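Uncharacterized protein (Bacteroides ovatus, PDB 4QEY) is of unknown function but, as a PLAT/LH2- and C2-like lipoprotein, may bind calcium. Local coordinates at residues A[27-41]-A[55-69]. Sequence-based numbering, arbitrary orientation.
With EDO (1,2-ethanediol), chain L; EDO (1,2-ethanediol), chain M.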
loop_
_atom_site.group_PDB
_atom_site.type_symbol
_atom_site.label_atom_id
_atom_site.label_comp_id
_atom_site.label_asym_id
_atom_site.label_seq_id
_atom_site.Cartn_x
_atom_site.Cartn_y
_atom_site.Cartn_z
ATOM N N ASP A 27 5.952 -10.762 7.102
ATOM C CA ASP A 27 4.927 -9.906 7.701
ATOM C C ASP A 27 4.867 -8.622 6.881
ATOM O O ASP A 27 5.879 -7.952 6.761
ATOM C CB ASP A 27 5.163 -9.619 9.192
ATOM C CG ASP A 27 4.939 -10.757 10.158
ATOM O OD1 ASP A 27 4.222 -11.717 9.798
ATOM O OD2 ASP A 27 5.418 -10.656 11.298
ATOM N N LEU A 28 3.731 -8.331 6.251
ATOM C CA LEU A 28 3.487 -7.111 5.483
ATOM C C LEU A 28 2.576 -6.218 6.306
ATOM O O LEU A 28 1.458 -6.632 6.662
ATOM C CB LEU A 28 2.885 -7.402 4.082
ATOM C CG LEU A 28 2.470 -6.198 3.240
ATOM C CD1 LEU A 28 3.687 -5.322 2.868
ATOM C CD2 LEU A 28 1.754 -6.636 2.005
ATOM N N ASN A 29 3.079 -5.020 6.655
ATOM C CA ASN A 29 2.357 -4.018 7.435
ATOM C C ASN A 29 2.224 -2.795 6.582
ATOM O O ASN A 29 3.230 -2.316 6.054
ATOM C CB ASN A 29 3.075 -3.727 8.759
ATOM C CG ASN A 29 3.414 -4.980 9.520
ATOM O OD1 ASN A 29 2.533 -5.673 10.041
ATOM N ND2 ASN A 29 4.701 -5.340 9.518
ATOM N N ILE A 30 0.990 -2.338 6.346
ATOM C CA ILE A 30 0.782 -1.184 5.475
ATOM C C ILE A 30 -0.138 -0.169 6.189
ATOM O O ILE A 30 -0.991 -0.528 6.996
ATOM C CB ILE A 30 0.262 -1.555 4.063
ATOM C CG1 ILE A 30 -1.025 -2.384 4.111
ATOM C CG2 ILE A 30 1.338 -2.298 3.255
ATOM C CD1 ILE A 30 -1.589 -2.879 2.707
ATOM N N ALA A 31 0.138 1.114 5.943
ATOM C CA ALA A 31 -0.608 2.235 6.481
ATOM C C ALA A 31 -0.948 3.198 5.363
ATOM O O ALA A 31 -0.087 3.524 4.550
ATOM C CB ALA A 31 0.186 2.929 7.582
ATOM N N PHE A 32 -2.216 3.607 5.295
ATOM C CA PHE A 32 -2.741 4.550 4.307
ATOM C C PHE A 32 -3.263 5.795 4.985
ATOM O O PHE A 32 -3.910 5.730 6.047
ATOM C CB PHE A 32 -3.857 3.936 3.463
ATOM C CG PHE A 32 -3.546 2.676 2.699
ATOM C CD1 PHE A 32 -3.690 1.429 3.298
ATOM C CD2 PHE A 32 -3.233 2.727 1.343
ATOM C CE1 PHE A 32 -3.475 0.256 2.572
ATOM C CE2 PHE A 32 -3.040 1.553 0.606
ATOM C CZ PHE A 32 -3.165 0.321 1.226
ATOM N N GLY A 33 -2.962 6.921 4.362
ATOM C CA GLY A 33 -3.381 8.243 4.795
ATOM C C GLY A 33 -3.716 9.068 3.577
ATOM O O GLY A 33 -3.078 8.906 2.534
ATOM N N ALA A 34 -4.731 9.933 3.687
ATOM C CA ALA A 34 -5.132 10.755 2.565
ATOM C C ALA A 34 -5.644 12.128 3.008
ATOM O O ALA A 34 -5.953 12.361 4.188
ATOM C CB ALA A 34 -6.204 10.044 1.764
ATOM N N ALA A 35 -5.728 13.034 2.029
ATOM C CA ALA A 35 -6.211 14.397 2.198
ATOM C C ALA A 35 -7.240 14.747 1.134
ATOM O O ALA A 35 -7.106 14.322 -0.017
ATOM C CB ALA A 35 -5.043 15.369 2.128
ATOM N N ASN A 36 -8.276 15.514 1.528
ATOM C CA ASN A 36 -9.306 16.036 0.625
ATOM C C ASN A 36 -9.122 17.529 0.500
ATOM O O ASN A 36 -8.334 18.121 1.245
ATOM C CB ASN A 36 -10.750 15.686 1.083
ATOM C CG ASN A 36 -11.293 14.338 0.633
ATOM O OD1 ASN A 36 -10.713 13.628 -0.177
ATOM N ND2 ASN A 36 -12.453 13.955 1.119
ATOM N N THR A 37 -9.847 18.144 -0.436
ATOM C CA THR A 37 -9.815 19.592 -0.626
ATOM C C THR A 37 -10.478 20.281 0.605
ATOM O O THR A 37 -10.153 21.428 0.912
ATOM C CB THR A 37 -10.488 19.985 -1.953
ATOM O OG1 THR A 37 -11.865 19.589 -1.952
ATOM C CG2 THR A 37 -9.770 19.397 -3.163
ATOM N N GLY A 38 -11.349 19.549 1.308
ATOM C CA GLY A 38 -12.038 20.023 2.504
ATOM C C GLY A 38 -11.280 19.850 3.812
ATOM O O GLY A 38 -11.514 20.607 4.759
ATOM N N GLY A 39 -10.392 18.851 3.869
ATOM C CA GLY A 39 -9.584 18.528 5.042
ATOM C C GLY A 39 -9.129 17.080 5.069
ATOM O O GLY A 39 -8.532 16.601 4.099
ATOM N N VAL A 40 -9.411 16.368 6.186
ATOM C CA VAL A 40 -9.061 14.957 6.362
ATOM C C VAL A 40 -10.058 14.126 5.552
ATOM O O VAL A 40 -11.267 14.341 5.653
ATOM C CB VAL A 40 -9.002 14.510 7.848
ATOM C CG1 VAL A 40 -8.407 13.110 7.961
ATOM C CG2 VAL A 40 -8.191 15.481 8.702
ATOM N N ALA A 41 -9.551 13.196 4.737
ATOM C CA ALA A 41 -10.366 12.381 3.854
ATOM C C ALA A 41 -10.872 11.096 4.504
ATOM O O ALA A 41 -10.136 10.395 5.202
ATOM C CB ALA A 41 -9.553 12.010 2.631
ATOM N N TYR A 55 -6.078 4.112 7.551
ATOM C CA TYR A 55 -6.272 2.680 7.356
ATOM C C TYR A 55 -4.935 1.969 7.556
ATOM O O TYR A 55 -3.995 2.138 6.789
ATOM C CB TYR A 55 -6.896 2.400 5.984
ATOM C CG TYR A 55 -7.200 0.950 5.716
ATOM C CD1 TYR A 55 -7.924 0.187 6.634
ATOM C CD2 TYR A 55 -6.909 0.377 4.478
ATOM C CE1 TYR A 55 -8.224 -1.146 6.385
ATOM C CE2 TYR A 55 -7.248 -0.945 4.197
ATOM C CZ TYR A 55 -7.914 -1.699 5.151
ATOM O OH TYR A 55 -8.247 -3.002 4.879
ATOM N N LEU A 56 -4.846 1.249 8.660
ATOM C CA LEU A 56 -3.657 0.510 9.089
ATOM C C LEU A 56 -3.955 -0.992 9.112
ATOM O O LEU A 56 -4.885 -1.423 9.796
ATOM C CB LEU A 56 -3.204 1.002 10.474
ATOM C CG LEU A 56 -2.357 2.311 10.563
ATOM C CD1 LEU A 56 -3.049 3.563 9.972
ATOM C CD2 LEU A 56 -2.035 2.627 11.996
ATOM N N VAL A 57 -3.221 -1.778 8.311
ATOM C CA VAL A 57 -3.371 -3.233 8.251
ATOM C C VAL A 57 -2.046 -3.889 8.681
ATOM O O VAL A 57 -1.040 -3.777 7.975
ATOM C CB VAL A 57 -3.818 -3.743 6.851
ATOM C CG1 VAL A 57 -4.298 -5.196 6.923
ATOM C CG2 VAL A 57 -4.906 -2.865 6.260
ATOM N N ASN A 58 -2.042 -4.554 9.833
ATOM C CA ASN A 58 -0.867 -5.296 10.303
ATOM C C ASN A 58 -0.964 -6.724 9.838
ATOM O O ASN A 58 -2.061 -7.291 9.865
ATOM C CB ASN A 58 -0.731 -5.233 11.826
ATOM C CG ASN A 58 -0.319 -3.892 12.360
ATOM O OD1 ASN A 58 0.484 -3.155 11.768
ATOM N ND2 ASN A 58 -0.783 -3.599 13.553
ATOM N N LYS A 59 0.168 -7.308 9.392
ATOM C CA LYS A 59 0.294 -8.701 8.921
ATOM C C LYS A 59 -0.837 -9.023 7.909
ATOM O O LYS A 59 -1.697 -9.870 8.169
ATOM C CB LYS A 59 0.289 -9.687 10.107
ATOM C CG LYS A 59 1.417 -9.426 11.091
ATOM C CD LYS A 59 1.306 -10.196 12.402
ATOM C CE LYS A 59 2.480 -9.855 13.296
ATOM N NZ LYS A 59 2.379 -10.466 14.638
ATOM N N VAL A 60 -0.821 -8.310 6.763
ATOM C CA VAL A 60 -1.759 -8.452 5.638
ATOM C C VAL A 60 -1.780 -9.921 5.177
ATOM O O VAL A 60 -0.737 -10.455 4.819
ATOM C CB VAL A 60 -1.385 -7.500 4.480
ATOM C CG1 VAL A 60 -2.302 -7.694 3.287
ATOM C CG2 VAL A 60 -1.396 -6.046 4.929
ATOM N N THR A 61 -2.956 -10.573 5.241
ATOM C CA THR A 61 -3.141 -11.977 4.848
ATOM C C THR A 61 -3.720 -12.048 3.413
ATOM O O THR A 61 -3.513 -13.043 2.719
ATOM C CB THR A 61 -4.038 -12.732 5.860
ATOM O OG1 THR A 61 -5.277 -12.044 6.020
ATOM C CG2 THR A 61 -3.394 -12.879 7.212
ATOM N N GLU A 62 -4.420 -10.994 2.979
ATOM C CA GLU A 62 -4.982 -10.874 1.636
ATOM C C GLU A 62 -3.864 -10.624 0.609
ATOM O O GLU A 62 -2.847 -10.006 0.944
ATOM C CB GLU A 62 -6.017 -9.729 1.601
ATOM C CG GLU A 62 -7.159 -9.854 2.604
ATOM C CD GLU A 62 -8.032 -11.098 2.534
ATOM O OE1 GLU A 62 -8.247 -11.643 1.425
ATOM O OE2 GLU A 62 -8.542 -11.498 3.605
ATOM N N ASN A 63 -4.041 -11.109 -0.631
ATOM C CA ASN A 63 -3.050 -10.933 -1.703
ATOM C C ASN A 63 -3.170 -9.550 -2.335
ATOM O O ASN A 63 -2.259 -9.118 -3.047
ATOM C CB ASN A 63 -3.205 -12.015 -2.767
ATOM C CG ASN A 63 -2.737 -13.373 -2.281
ATOM O OD1 ASN A 63 -1.531 -13.635 -2.141
ATOM N ND2 ASN A 63 -3.677 -14.273 -2.012
ATOM N N LYS A 64 -4.285 -8.859 -2.064
ATOM C CA LYS A 64 -4.577 -7.533 -2.590
ATOM C C LYS A 64 -5.304 -6.706 -1.519
ATOM O O LYS A 64 -6.256 -7.181 -0.902
ATOM C CB LYS A 64 -5.412 -7.669 -3.883
ATOM C CG LYS A 64 -5.735 -6.387 -4.638
ATOM C CD LYS A 64 -6.609 -6.704 -5.851
ATOM C CE LYS A 64 -7.076 -5.483 -6.616
ATOM N NZ LYS A 64 -7.916 -5.847 -7.792
ATOM N N ILE A 65 -4.817 -5.489 -1.277
ATOM C CA ILE A 65 -5.413 -4.509 -0.360
ATOM C C ILE A 65 -5.568 -3.230 -1.138
ATOM O O ILE A 65 -4.631 -2.787 -1.795
ATOM C CB ILE A 65 -4.628 -4.305 0.978
ATOM C CG1 ILE A 65 -4.661 -5.563 1.842
ATOM C CG2 ILE A 65 -5.181 -3.111 1.789
ATOM C CD1 ILE A 65 -6.062 -6.008 2.465
ATOM N N SER A 66 -6.750 -2.646 -1.061
ATOM C CA SER A 66 -7.081 -1.402 -1.732
ATOM C C SER A 66 -7.609 -0.381 -0.740
ATOM O O SER A 66 -8.307 -0.730 0.221
ATOM C CB SER A 66 -8.110 -1.661 -2.826
ATOM O OG SER A 66 -8.499 -0.453 -3.452
ATOM N N CYS A 67 -7.272 0.884 -0.984
ATOM C CA CYS A 67 -7.743 2.013 -0.197
ATOM C C CYS A 67 -7.959 3.209 -1.135
ATOM O O CYS A 67 -7.123 3.463 -1.995
ATOM C CB CYS A 67 -6.773 2.333 0.933
ATOM S SG CYS A 67 -7.409 3.538 2.114
ATOM N N GLN A 68 -9.103 3.903 -1.008
ATOM C CA GLN A 68 -9.430 5.061 -1.853
ATOM C C GLN A 68 -10.176 6.154 -1.080
ATOM O O GLN A 68 -10.767 5.885 -0.037
ATOM C CB GLN A 68 -10.283 4.632 -3.067
ATOM C CG GLN A 68 -11.685 4.138 -2.710
ATOM C CD GLN A 68 -12.375 3.473 -3.850
ATOM O OE1 GLN A 68 -11.936 2.441 -4.344
ATOM N NE2 GLN A 68 -13.532 3.989 -4.213
ATOM N N THR A 69 -10.164 7.378 -1.634
ATOM C CA THR A 69 -10.887 8.546 -1.139
ATOM C C THR A 69 -12.181 8.739 -1.935
ATOM O O THR A 69 -12.494 7.951 -2.829
ATOM C CB THR A 69 -10.020 9.831 -1.227
ATOM O OG1 THR A 69 -9.748 10.130 -2.590
ATOM C CG2 THR A 69 -8.760 9.762 -0.447
HETATM C C1 EDO L . 2.106 -11.762 4.380
HETATM O O1 EDO L . 3.234 -11.804 3.550
HETATM C C2 EDO L . 2.455 -10.813 5.523
HETATM O O2 EDO L . 1.390 -10.651 6.424
HETATM C C1 EDO M . 1.452 -14.234 7.045
HETATM O O1 EDO M . 2.864 -14.428 7.037
HETATM C C2 EDO M . 0.964 -13.570 8.376
HETATM O O2 EDO M . 1.572 -12.291 8.542
#
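Phe32 and Cys67 meet on the packed side of this contact. The Phe32 ring takes Cys67 CB over one face, a CH-pi contact with CB 3.7 Å from the ring centroid. The Tyr55 ring runs beside it, nearly parallel (21°) but displaced, with Tyr55 CD2 3.6 Å from Phe32 CD1. Phe32 CG stands anti to its own carbonyl carbon (chi1 -57°), which brings one face under Cys67 CB and an edge to Tyr55 O. Ile30 CD1 reaches Ile65 CG2 at 3.7 Å, and Ile30 CG1 meets Val60 CG2. Replacing Phe32 with alanine would probably leave Cys67 and Tyr55 without the ring they pack on and open a gap between the sheets. The backbones of 27-36 and 55-57 pair antiparallel, with Phe32 N hydrogen-bonded to Tyr55 O at 2.7 Å. Just past the end of 55-57, Lys59 N donates a hydrogen bond to Asn29 OD1. The other side is looser, with Leu56 and Lys59 exposed. Ala31 CB touches Leu56 CG. Lys59 runs extended beside Asp27, its NZ 4.5 Å from Asp27 OD2, too long for a salt bridge; a 1,2-ethanediol, probably from the crystallisation liquor, hydrogen-bonds Asp27 OD1. Strand 55-57 edges one sheet of a beta-sandwich, beside 26-36; 64-68 edges the facing sheet, beside 13-21.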